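Local coordinates for protein sorbitol dehydrogenase (Gluconobacter oxydans, PDB 5ITG) that probably oxidises D-sorbitol to L-sorbose, with NADP the likely hydride acceptor, at residues Q262-D267 with G280-G285; A182-S187 with D267-G272. One frame throughout, in Å; residues are numbered along the deposited sequence.

Contact 1 (Q262-D267 with G280-G285); sequences QWVLED and GVQMVG
V281 fits its two methyls against the indole of W263: CG1 lies over one ring face near the rim, and CG2 comes obliquely to CE3 at 3.7 Å. L265 CD2 sits over that same face, also toward the rim, so two aliphatic bumps share one flat surface. Beyond it the L265 and M283 side chains run side by side; the bent chain of M283, a selenomethionine, brings SE to 4.1 Å from L265 CD2. On the other face of the sheet, V264 CG1 lies in the fork of V284, 3.8 Å from CG2. V264 CG2 faces Q282 OE1, which accepts a hydrogen bond from Q262 NE2 (2.8 Å) in its carbonyl plane, on a lone pair; the two amides are only 26° from coplanar. Q262 reaches this far because CG is anti to the backbone N (chi1 176°) and the chain stays extended. An alanine here would leave Q282 OE1 without this donor and its amide probably freer to turn. Water 1 accepts from W263 N and lies within hydrogen-bonding distance of OE1 and G280 O. W290 of helix 288-312 packs on both glutamines. Q282 N to W263 O, at 2.9 Å, begins a ladder continued by L265 N to Q282 O, V284 N to L265 O and D267 N to V284 O: a parallel beta pair, with 282-284 the outer strand of a small three-stranded mixed sheet.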
loop_
_atom_site.group_PDB
_atom_site.type_symbol
_atom_site.label_atom_id
_atom_site.label_comp_id
_atom_site.label_asym_id
_atom_site.label_seq_id
_atom_site.Cartn_x
_atom_site.Cartn_y
_atom_site.Cartn_z
ATOM N N GLN A 262 -8.241 1.725 -5.639
ATOM C CA GLN A 262 -9.196 0.943 -4.879
ATOM C C GLN A 262 -9.080 1.219 -3.399
ATOM O O GLN A 262 -7.980 1.421 -2.874
ATOM C CB GLN A 262 -8.987 -0.555 -5.137
ATOM C CG GLN A 262 -9.888 -1.459 -4.303
ATOM C CD GLN A 262 -9.970 -2.873 -4.856
ATOM O OE1 GLN A 262 -8.982 -3.416 -5.363
ATOM N NE2 GLN A 262 -11.146 -3.484 -4.748
ATOM N N TRP A 263 -10.223 1.231 -2.729
ATOM C CA TRP A 263 -10.246 1.453 -1.298
ATOM C C TRP A 263 -11.394 0.667 -0.692
ATOM O O TRP A 263 -12.559 0.966 -0.938
ATOM C CB TRP A 263 -10.411 2.938 -0.981
ATOM C CG TRP A 263 -10.163 3.279 0.466
ATOM C CD1 TRP A 263 -9.761 2.429 1.454
ATOM C CD2 TRP A 263 -10.293 4.569 1.074
ATOM N NE1 TRP A 263 -9.634 3.111 2.646
ATOM C CE2 TRP A 263 -9.955 4.425 2.439
ATOM C CE3 TRP A 263 -10.664 5.835 0.599
ATOM C CZ2 TRP A 263 -9.975 5.500 3.331
ATOM C CZ3 TRP A 263 -10.685 6.904 1.488
ATOM C CH2 TRP A 263 -10.342 6.728 2.838
ATOM N N VAL A 264 -11.045 -0.357 0.078
ATOM C CA VAL A 264 -12.027 -1.183 0.756
ATOM C C VAL A 264 -11.916 -0.755 2.209
ATOM O O VAL A 264 -10.835 -0.770 2.788
ATOM C CB VAL A 264 -11.696 -2.671 0.586
ATOM C CG1 VAL A 264 -12.680 -3.517 1.375
ATOM C CG2 VAL A 264 -11.759 -3.036 -0.903
ATOM N N LEU A 265 -13.037 -0.375 2.804
ATOM C CA LEU A 265 -12.998 0.132 4.168
ATOM C C LEU A 265 -14.079 -0.439 5.071
ATOM O O LEU A 265 -15.249 -0.487 4.694
ATOM C CB LEU A 265 -13.124 1.656 4.087
ATOM C CG LEU A 265 -13.144 2.570 5.309
ATOM C CD1 LEU A 265 -11.782 2.570 5.983
ATOM C CD2 LEU A 265 -13.512 3.983 4.846
ATOM N N GLU A 266 -13.686 -0.879 6.262
ATOM C CA GLU A 266 -14.655 -1.406 7.213
ATOM C C GLU A 266 -15.476 -0.215 7.702
ATOM O O GLU A 266 -14.926 0.837 8.045
ATOM C CB GLU A 266 -13.942 -2.108 8.376
ATOM C CG GLU A 266 -13.412 -3.491 7.989
ATOM C CD GLU A 266 -12.606 -4.173 9.088
ATOM O OE1 GLU A 266 -12.286 -3.525 10.110
ATOM O OE2 GLU A 266 -12.278 -5.365 8.912
ATOM N N ASP A 267 -16.793 -0.380 7.713
ATOM C CA ASP A 267 -17.698 0.689 8.120
ATOM C C ASP A 267 -17.843 0.747 9.634
ATOM O O ASP A 267 -18.882 0.377 10.182
ATOM C CB ASP A 267 -19.075 0.478 7.479
ATOM C CG ASP A 267 -19.852 1.776 7.324
ATOM O OD1 ASP A 267 -19.427 2.807 7.883
ATOM O OD2 ASP A 267 -20.891 1.768 6.645
ATOM N N GLY A 280 -16.778 5.553 -4.974
ATOM C CA GLY A 280 -16.254 4.247 -5.323
ATOM C C GLY A 280 -15.586 3.490 -4.191
ATOM O O GLY A 280 -15.026 2.417 -4.415
ATOM N N VAL A 281 -15.617 4.041 -2.980
ATOM C CA VAL A 281 -15.018 3.348 -1.852
ATOM C C VAL A 281 -15.964 2.195 -1.546
ATOM O O VAL A 281 -17.187 2.372 -1.515
ATOM C CB VAL A 281 -14.886 4.261 -0.613
ATOM C CG1 VAL A 281 -14.284 3.487 0.541
ATOM C CG2 VAL A 281 -14.008 5.463 -0.947
ATOM N N GLN A 282 -15.398 1.014 -1.335
ATOM C CA GLN A 282 -16.193 -0.174 -1.060
ATOM C C GLN A 282 -16.277 -0.408 0.437
ATOM O O GLN A 282 -15.303 -0.806 1.072
ATOM C CB GLN A 282 -15.571 -1.376 -1.787
ATOM C CG GLN A 282 -15.630 -1.235 -3.321
ATOM C CD GLN A 282 -14.631 -2.119 -4.078
ATOM O OE1 GLN A 282 -13.416 -1.983 -3.917
ATOM N NE2 GLN A 282 -15.146 -3.013 -4.922
HETATM N N MSE A 283 -17.450 -0.136 1.001
HETATM C CA MSE A 283 -17.664 -0.306 2.430
HETATM C C MSE A 283 -17.994 -1.762 2.728
HETATM O O MSE A 283 -18.811 -2.370 2.038
HETATM C CB MSE A 283 -18.799 0.613 2.893
HETATM C CG MSE A 283 -18.355 1.753 3.813
HETATM SE SE MSE A 283 -17.004 2.935 3.081
HETATM C CE MSE A 283 -18.145 4.409 2.551
ATOM N N VAL A 284 -17.354 -2.324 3.750
ATOM C CA VAL A 284 -17.576 -3.721 4.114
ATOM C C VAL A 284 -17.629 -3.921 5.619
ATOM O O VAL A 284 -17.300 -3.025 6.386
ATOM C CB VAL A 284 -16.441 -4.623 3.593
ATOM C CG1 VAL A 284 -16.343 -4.525 2.080
ATOM C CG2 VAL A 284 -15.114 -4.209 4.244
ATOM N N GLY A 285 -18.024 -5.121 6.027
ATOM C CA GLY A 285 -18.074 -5.447 7.441
ATOM C C GLY A 285 -16.732 -5.993 7.909
ATOM O O GLY A 285 -16.314 -5.760 9.047
HETATM O O HOH W 1 -12.671 0.900 -4.295
#

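Contact 2 (A182-S187 with D267-G272); sequences AFTVMS and DQFADG
A side-chain hydroxyl on a strand, T184 OG1, receives a backbone N-H of a loop, that of A270, at 2.8 Å from N, with an N-H...O angle of 154°. That OG1 also donates to water 3, at 2.6 Å, which accepts from D271 N and donates to G272 O, so one side chain and one water hold three successive loop residues. T222 OG1 is a further hydrogen-bonding partner of the same hydroxyl. A chi1 of -65° puts T184 OG1 beside the backbone N and CG2 anti to it, so that the methyl meets the F269 ring, CG2 3.6 Å from CD2. The ring is also met by M186, a selenomethionine, whose SE comes to the edge near the ring plane, 4.0 Å from CZ and 82° off the normal, an edge-on Met-aromatic contact. Farther along, the A270 methyl rests against two carbonyl oxygens, A182 O and F183 O, each 3.8 Å from CB. Water 2 bridges A182 O and D271 OD2, donating to both, while D271 OD1 is paired with K181 in a salt bridge. Between the two segments the A270 N to T184 OG1 bond is the one direct hydrogen bond; waters 2 and 3 bridge the others. This chemistry implies that the loop after strand 263-266 is held on strand 184-187 by a polar end centred on T184 and an apolar one at F269 and M186.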
loop_
_atom_site.group_PDB
_atom_site.type_symbol
_atom_site.label_atom_id
_atom_site.label_comp_id
_atom_site.label_asym_id
_atom_site.label_seq_id
_atom_site.Cartn_x
_atom_site.Cartn_y
_atom_site.Cartn_z
ATOM N N ALA A 182 -15.418 10.896 20.789
ATOM C CA ALA A 182 -14.202 10.298 20.243
ATOM C C ALA A 182 -14.276 10.384 18.730
ATOM O O ALA A 182 -15.359 10.492 18.162
ATOM C CB ALA A 182 -14.088 8.830 20.674
ATOM N N PHE A 183 -13.127 10.369 18.070
ATOM C CA PHE A 183 -13.125 10.388 16.614
ATOM C C PHE A 183 -12.675 9.024 16.105
ATOM O O PHE A 183 -12.303 8.152 16.890
ATOM C CB PHE A 183 -12.211 11.499 16.057
ATOM C CG PHE A 183 -10.853 11.577 16.704
ATOM C CD1 PHE A 183 -9.977 10.498 16.670
ATOM C CD2 PHE A 183 -10.438 12.757 17.323
ATOM C CE1 PHE A 183 -8.708 10.589 17.240
ATOM C CE2 PHE A 183 -9.168 12.855 17.897
ATOM C CZ PHE A 183 -8.305 11.772 17.855
ATOM N N THR A 184 -12.736 8.838 14.793
ATOM C CA THR A 184 -12.319 7.587 14.180
ATOM C C THR A 184 -10.833 7.644 13.828
ATOM O O THR A 184 -10.364 8.638 13.274
ATOM C CB THR A 184 -13.105 7.329 12.877
ATOM O OG1 THR A 184 -14.493 7.149 13.176
ATOM C CG2 THR A 184 -12.562 6.093 12.157
ATOM N N VAL A 185 -10.095 6.592 14.158
ATOM C CA VAL A 185 -8.676 6.533 13.811
ATOM C C VAL A 185 -8.630 5.679 12.543
ATOM O O VAL A 185 -8.882 4.475 12.586
ATOM C CB VAL A 185 -7.836 5.863 14.914
ATOM C CG1 VAL A 185 -6.404 5.735 14.457
ATOM C CG2 VAL A 185 -7.909 6.678 16.198
HETATM N N MSE A 186 -8.309 6.313 11.422
HETATM C CA MSE A 186 -8.291 5.638 10.130
HETATM C C MSE A 186 -6.916 5.514 9.475
HETATM O O MSE A 186 -6.419 6.450 8.850
HETATM C CB MSE A 186 -9.251 6.365 9.186
HETATM C CG MSE A 186 -9.457 5.723 7.817
HETATM SE SE MSE A 186 -10.885 6.650 6.859
HETATM C CE MSE A 186 -9.883 8.155 6.202
ATOM N N SER A 187 -6.305 4.348 9.619
ATOM C CA SER A 187 -5.008 4.110 9.007
ATOM C C SER A 187 -5.183 3.877 7.505
ATOM O O SER A 187 -6.082 3.145 7.081
ATOM C CB SER A 187 -4.350 2.883 9.631
ATOM O OG SER A 187 -3.167 2.537 8.938
ATOM N N ASP A 267 -16.793 -0.380 7.713
ATOM C CA ASP A 267 -17.698 0.689 8.120
ATOM C C ASP A 267 -17.843 0.747 9.634
ATOM O O ASP A 267 -18.882 0.377 10.182
ATOM C CB ASP A 267 -19.075 0.478 7.479
ATOM C CG ASP A 267 -19.852 1.776 7.324
ATOM O OD1 ASP A 267 -19.427 2.807 7.883
ATOM O OD2 ASP A 267 -20.891 1.768 6.645
ATOM N N GLN A 268 -16.793 1.206 10.308
ATOM C CA GLN A 268 -16.803 1.319 11.760
ATOM C C GLN A 268 -16.305 2.715 12.109
ATOM O O GLN A 268 -15.111 2.925 12.307
ATOM C CB GLN A 268 -15.877 0.270 12.384
ATOM C CG GLN A 268 -15.993 -1.111 11.765
ATOM C CD GLN A 268 -14.946 -2.077 12.286
ATOM O OE1 GLN A 268 -13.794 -1.704 12.492
ATOM N NE2 GLN A 268 -15.336 -3.330 12.483
ATOM N N PHE A 269 -17.226 3.673 12.166
ATOM C CA PHE A 269 -16.862 5.043 12.487
ATOM C C PHE A 269 -17.502 5.502 13.795
ATOM O O PHE A 269 -18.667 5.220 14.066
ATOM C CB PHE A 269 -17.227 5.959 11.316
ATOM C CG PHE A 269 -16.324 5.777 10.121
ATOM C CD1 PHE A 269 -16.403 4.624 9.341
ATOM C CD2 PHE A 269 -15.314 6.699 9.848
ATOM C CE1 PHE A 269 -15.480 4.391 8.311
ATOM C CE2 PHE A 269 -14.391 6.473 8.825
ATOM C CZ PHE A 269 -14.474 5.318 8.058
ATOM N N ALA A 270 -16.711 6.192 14.608
ATOM C CA ALA A 270 -17.155 6.665 15.916
ATOM C C ALA A 270 -18.132 7.828 15.874
ATOM O O ALA A 270 -19.058 7.898 16.687
ATOM C CB ALA A 270 -15.942 7.048 16.762
ATOM N N ASP A 271 -17.935 8.741 14.934
ATOM C CA ASP A 271 -18.798 9.903 14.859
ATOM C C ASP A 271 -19.042 10.391 13.437
ATOM O O ASP A 271 -18.757 11.543 13.110
ATOM C CB ASP A 271 -18.192 11.020 15.716
ATOM C CG ASP A 271 -19.129 12.190 15.905
ATOM O OD1 ASP A 271 -20.359 11.981 15.842
ATOM O OD2 ASP A 271 -18.633 13.313 16.134
ATOM N N GLY A 272 -19.571 9.503 12.594
ATOM C CA GLY A 272 -19.867 9.871 11.222
ATOM C C GLY A 272 -18.708 9.753 10.248
ATOM O O GLY A 272 -17.546 9.641 10.644
HETATM O O HOH W 2 -15.901 12.944 16.782
HETATM O O HOH W 3 -16.121 9.186 12.784
#

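Contacts 1 and 2 lie with centres about 13 Å apart on the same side of the chain's centre, and D267 belongs to both. Along the chain 182-187 comes first, then 262-267, 267-272 and 280-285, so the segments of the two contacts alternate. Contact 1 belongs to the small sheet of strands 226-228, 263-266 and 282-284; contact 2 reaches strand 184-187 of the large mixed sheet, which pairs with 125-128. They also touch directly, M186 CE lying 3.7 Å from W263 CH2. The loop between strands 263-266 and 282-284 therefore ties the small sheet to the large sheet of the Rossmann domain.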